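Local coordinates for protein peptidase M28 (Shewanella amazonensis SB2B, PDB 3IIB) that probably works as a secreted, zinc-dependent carboxypeptidase or dipeptidase of the M28 family, with the homodimer as its likely active form, at residues Pro89-Thr93 with Asp179-His183; Ile174-His178 with Tyr397-His401. All blocks are in the same frame, centred on the assembly; numbering follows the deposited sequence.

Interaction 1 of 2, residues Pro89-Thr93 with Asp179-His183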
# COMPACT_ATOMS: atom_id res chain seq x y z
N PRO A 89 10.10 13.16 -4.22
CA PRO A 89 10.54 11.80 -3.88
C PRO A 89 9.90 10.73 -4.75
O PRO A 89 8.77 10.91 -5.24
CB PRO A 89 10.05 11.61 -2.43
CG PRO A 89 9.69 12.96 -1.94
CD PRO A 89 9.27 13.73 -3.15
N LEU A 90 10.66 9.68 -5.01
CA LEU A 90 10.13 8.45 -5.58
C LEU A 90 10.26 7.29 -4.59
O LEU A 90 11.07 7.33 -3.64
CB LEU A 90 10.89 8.14 -6.85
CG LEU A 90 10.86 9.17 -7.97
CD1 LEU A 90 11.97 8.87 -9.00
CD2 LEU A 90 9.47 9.29 -8.67
N VAL A 91 9.44 6.26 -4.79
CA VAL A 91 9.51 5.04 -3.99
C VAL A 91 9.98 3.99 -5.01
O VAL A 91 9.34 3.76 -6.04
CB VAL A 91 8.17 4.63 -3.33
CG1 VAL A 91 8.19 3.16 -2.89
CG2 VAL A 91 7.85 5.57 -2.08
N VAL A 92 11.14 3.45 -4.73
CA VAL A 92 11.88 2.65 -5.70
C VAL A 92 12.37 1.40 -4.98
O VAL A 92 12.60 1.42 -3.78
CB VAL A 92 13.07 3.46 -6.29
CG1 VAL A 92 14.12 3.78 -5.23
CG2 VAL A 92 13.72 2.76 -7.44
N THR A 93 12.61 0.35 -5.75
CA THR A 93 13.39 -0.78 -5.27
C THR A 93 14.27 -1.35 -6.39
O THR A 93 13.89 -1.33 -7.56
CB THR A 93 12.45 -1.87 -4.69
OG1 THR A 93 13.23 -2.78 -3.89
CG2 THR A 93 11.74 -2.61 -5.80
N ASP A 179 -0.81 1.34 -5.45
CA ASP A 179 -0.18 1.64 -4.16
C ASP A 179 1.25 2.11 -4.33
O ASP A 179 1.91 1.83 -5.35
CB ASP A 179 -0.21 0.42 -3.29
CG ASP A 179 -1.59 0.01 -2.88
OD1 ASP A 179 -2.41 0.91 -2.52
OD2 ASP A 179 -1.87 -1.21 -2.94
N ARG A 180 1.73 2.82 -3.32
CA ARG A 180 3.08 3.36 -3.29
C ARG A 180 4.03 2.24 -2.85
O ARG A 180 4.72 2.34 -1.82
CB ARG A 180 3.15 4.58 -2.39
CG ARG A 180 4.37 5.42 -2.66
CD ARG A 180 4.07 6.43 -3.74
NE ARG A 180 5.25 7.22 -4.08
CZ ARG A 180 5.70 8.25 -3.38
NH1 ARG A 180 5.08 8.67 -2.29
NH2 ARG A 180 6.78 8.90 -3.81
N MSE A 181 4.08 1.19 -3.68
CA MSE A 181 4.84 -0.01 -3.41
C MSE A 181 5.65 -0.28 -4.69
O MSE A 181 5.08 -0.33 -5.80
CB MSE A 181 3.90 -1.20 -3.17
CG MSE A 181 3.00 -1.04 -1.96
SE MSE A 181 3.89 -1.50 -0.34
CE MSE A 181 5.25 -0.24 -0.00
N ALA A 182 6.96 -0.48 -4.51
CA ALA A 182 7.84 -0.86 -5.60
C ALA A 182 7.98 -2.39 -5.62
O ALA A 182 8.21 -3.04 -4.57
CB ALA A 182 9.18 -0.12 -5.52
N HIS A 183 7.78 -2.96 -6.81
CA HIS A 183 7.80 -4.41 -6.99
C HIS A 183 9.19 -4.82 -7.49
O HIS A 183 9.67 -4.30 -8.51
CB HIS A 183 6.78 -4.88 -8.03
CG HIS A 183 5.35 -4.63 -7.70
ND1 HIS A 183 4.41 -5.64 -7.70
CD2 HIS A 183 4.68 -3.48 -7.43
CE1 HIS A 183 3.22 -5.12 -7.46
NE2 HIS A 183 3.36 -3.82 -7.29

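Interaction 2 of 2, residues Ile174-His178 with Tyr397-His401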
# COMPACT_ATOMS: atom_id res chain seq x y z
N ILE A 174 5.91 -4.02 -12.13
CA ILE A 174 5.11 -5.01 -12.82
C ILE A 174 4.02 -5.46 -11.84
O ILE A 174 4.09 -6.52 -11.21
CB ILE A 174 5.94 -6.20 -13.37
CG1 ILE A 174 7.19 -5.71 -14.12
CG2 ILE A 174 5.02 -7.09 -14.26
CD1 ILE A 174 6.89 -4.76 -15.30
N GLY A 175 3.01 -4.60 -11.71
CA GLY A 175 2.00 -4.76 -10.66
C GLY A 175 0.72 -4.16 -11.13
O GLY A 175 0.73 -3.28 -12.00
N THR A 176 -0.37 -4.64 -10.57
CA THR A 176 -1.69 -4.16 -10.92
C THR A 176 -2.26 -3.16 -9.90
O THR A 176 -3.36 -2.62 -10.12
CB THR A 176 -2.64 -5.34 -11.04
OG1 THR A 176 -2.49 -6.19 -9.88
CG2 THR A 176 -2.35 -6.15 -12.28
N ASP A 177 -1.54 -2.90 -8.82
CA ASP A 177 -1.99 -1.92 -7.82
C ASP A 177 -1.75 -0.47 -8.22
O ASP A 177 -0.97 -0.18 -9.12
CB ASP A 177 -1.18 -2.15 -6.57
CG ASP A 177 0.29 -1.95 -6.81
OD1 ASP A 177 0.87 -2.84 -7.47
OD2 ASP A 177 0.81 -0.88 -6.38
N HIS A 178 -2.39 0.47 -7.51
CA HIS A 178 -1.94 1.87 -7.52
C HIS A 178 -1.52 2.26 -6.10
O HIS A 178 -1.84 3.34 -5.60
CB HIS A 178 -3.00 2.82 -8.12
CG HIS A 178 -4.33 2.79 -7.44
ND1 HIS A 178 -4.82 3.84 -6.70
CD2 HIS A 178 -5.31 1.85 -7.44
CE1 HIS A 178 -6.01 3.53 -6.22
NE2 HIS A 178 -6.34 2.33 -6.67
N TYR A 397 -3.60 -10.84 -7.17
CA TYR A 397 -2.26 -11.33 -6.82
C TYR A 397 -1.16 -10.31 -7.10
O TYR A 397 -0.27 -10.10 -6.27
CB TYR A 397 -2.00 -12.61 -7.60
CG TYR A 397 -0.70 -13.30 -7.32
CD1 TYR A 397 -0.52 -14.06 -6.18
CD2 TYR A 397 0.34 -13.23 -8.25
CE1 TYR A 397 0.68 -14.75 -5.97
CE2 TYR A 397 1.55 -13.88 -8.02
CZ TYR A 397 1.69 -14.65 -6.88
OH TYR A 397 2.86 -15.33 -6.64
N PHE A 398 -1.23 -9.68 -8.26
CA PHE A 398 -0.20 -8.71 -8.64
C PHE A 398 -0.37 -7.33 -8.02
O PHE A 398 0.42 -6.41 -8.30
CB PHE A 398 -0.02 -8.69 -10.17
CG PHE A 398 0.50 -10.01 -10.71
CD1 PHE A 398 1.81 -10.41 -10.45
CD2 PHE A 398 -0.32 -10.87 -11.38
CE1 PHE A 398 2.29 -11.61 -10.89
CE2 PHE A 398 0.16 -12.07 -11.83
CZ PHE A 398 1.48 -12.46 -11.56
N ASP A 399 -1.36 -7.17 -7.15
CA ASP A 399 -1.37 -6.01 -6.23
C ASP A 399 -0.29 -6.12 -5.15
O ASP A 399 0.17 -5.10 -4.66
CB ASP A 399 -2.70 -5.81 -5.56
CG ASP A 399 -3.82 -5.52 -6.54
OD1 ASP A 399 -3.57 -5.19 -7.71
OD2 ASP A 399 -4.98 -5.60 -6.10
N TYR A 400 0.09 -7.34 -4.79
CA TYR A 400 0.98 -7.55 -3.64
C TYR A 400 2.24 -8.31 -3.95
O TYR A 400 3.24 -8.14 -3.23
CB TYR A 400 0.25 -8.23 -2.48
CG TYR A 400 -1.16 -7.74 -2.29
CD1 TYR A 400 -1.42 -6.43 -1.89
CD2 TYR A 400 -2.24 -8.60 -2.47
CE1 TYR A 400 -2.72 -5.98 -1.71
CE2 TYR A 400 -3.53 -8.15 -2.31
CZ TYR A 400 -3.76 -6.85 -1.92
OH TYR A 400 -5.05 -6.42 -1.73
N HIS A 401 2.21 -9.15 -5.00
CA HIS A 401 3.34 -9.95 -5.46
C HIS A 401 4.59 -9.11 -5.52
O HIS A 401 4.59 -8.12 -6.15
CB HIS A 401 2.96 -10.48 -6.84
CG HIS A 401 4.06 -11.12 -7.62
ND1 HIS A 401 4.77 -10.44 -8.59
CD2 HIS A 401 4.47 -12.41 -7.68
CE1 HIS A 401 5.61 -11.28 -9.17
NE2 HIS A 401 5.42 -12.49 -8.67
O HOH W 1 5.40 -7.80 -9.25
O HOH W 2 -3.46 -8.79 -10.06

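Interaction 1 of 2, residues Pro89-Thr93 with Asp179-His183
Arg180 NH1 is gripped by two backbone carbonyls of the second subunit, those of Glu263 and Pro404, while Val91 closes over the guanidinium from its own chain. Val91 CG2 sits 3.6 Å above the guanidinium plane, over its centre, and the same methyl reaches Arg180 CG at 3.5 Å. In the arginine, CG stands opposite the backbone N (chi1 -162°) and the chain then bends at chi2 (88°), bringing the flat head against the valine. Asp205 OD2 pairs with Arg180 NE and also takes the backbone N-H of Val91, so one carboxylate oxygen ties the two segments together where no direct hydrogen bond joins them. Pro89 O comes to 3.2 Å from Arg180 NH2, but the angle is too poor for a bond. A leucine in place of Arg180 would probably leave Asp205 without its ion-pair partner and the two carbonyls of the neighbouring subunit without their donor. Farther along, Ala182 CB points into the strand, 3.5 Å from Thr93 N and 3.6 Å from Thr93 CG2. Thr93 OG1 turns instead to Glu263 of its own chain. Arg180 centres an inverse gamma turn, and from there the loop runs roughly parallel to strand 88-94, an inner strand of the mixed sheet, packing side chains on side chains and backbone at the dimer interface.

Interaction 2 of 2, residues Ile174-His178 with Tyr397-His401
Thr176 and Asp399 meet with their side chains at about a right angle, the threonine hydroxyl dropping onto the carboxylate from above its plane. Thr176 OG1 donates to Asp399 OD1 over 2.6 Å, approaching 35° out of that plane. With chi1 at 48°, OG1 lies between the threonine's backbone N and carbonyl carbon, aimed at the opposing loop, while CG2 rests 4.0 Å from Phe398 CB. The backbone adds a second tie: Thr176 N gives a fairly straight bond of 3.0 Å to Phe398 O, met from above the carbonyl plane. A water donating to Thr176 OG1 and accepting from Phe398 N bridges the same two residues. Phe398 CB points at the threonine, but its ring swings away, its CE1 lying over the face of the His401 imidazole and its ring stacking on Tyr147. Another water, hydrogen-bonded to His401 ND1 in the plane of its ring, donates to Ile174 O and His401 O. Asp177 OD1, held by His183 NE2, stands 5.0 Å from Asp399 OD1; His183 and Arg140, the latter salt-bridged to Asp399 OD1, probably moderate the mutual repulsion, and with the hydroxyl also donating to that oxygen, the Asp399 carboxylate is likely to stay ionised.

Overall arrangement
From the N terminus the chain runs through three helices and strand 62-84 before strand 88-94, passes through strands 106-113 and 131-134, helix 145-163 and strand 168-172, and then enters the loop carrying both 174-178 and 179-183. Interaction 1 closes an 85-residue loop back onto the early strand. Interaction 2 uses the first part of that same loop and closes a far longer excursion, 218 residues, through the zinc-binding region to the loop before helix 413-432. The two therefore cross along the chain. His183 of interaction 1 joins them, its NE2 probably hydrogen-bonded to Asp177 OD1 of interaction 2, and its side chain lies about 4 Å from that of the zinc ligand His402.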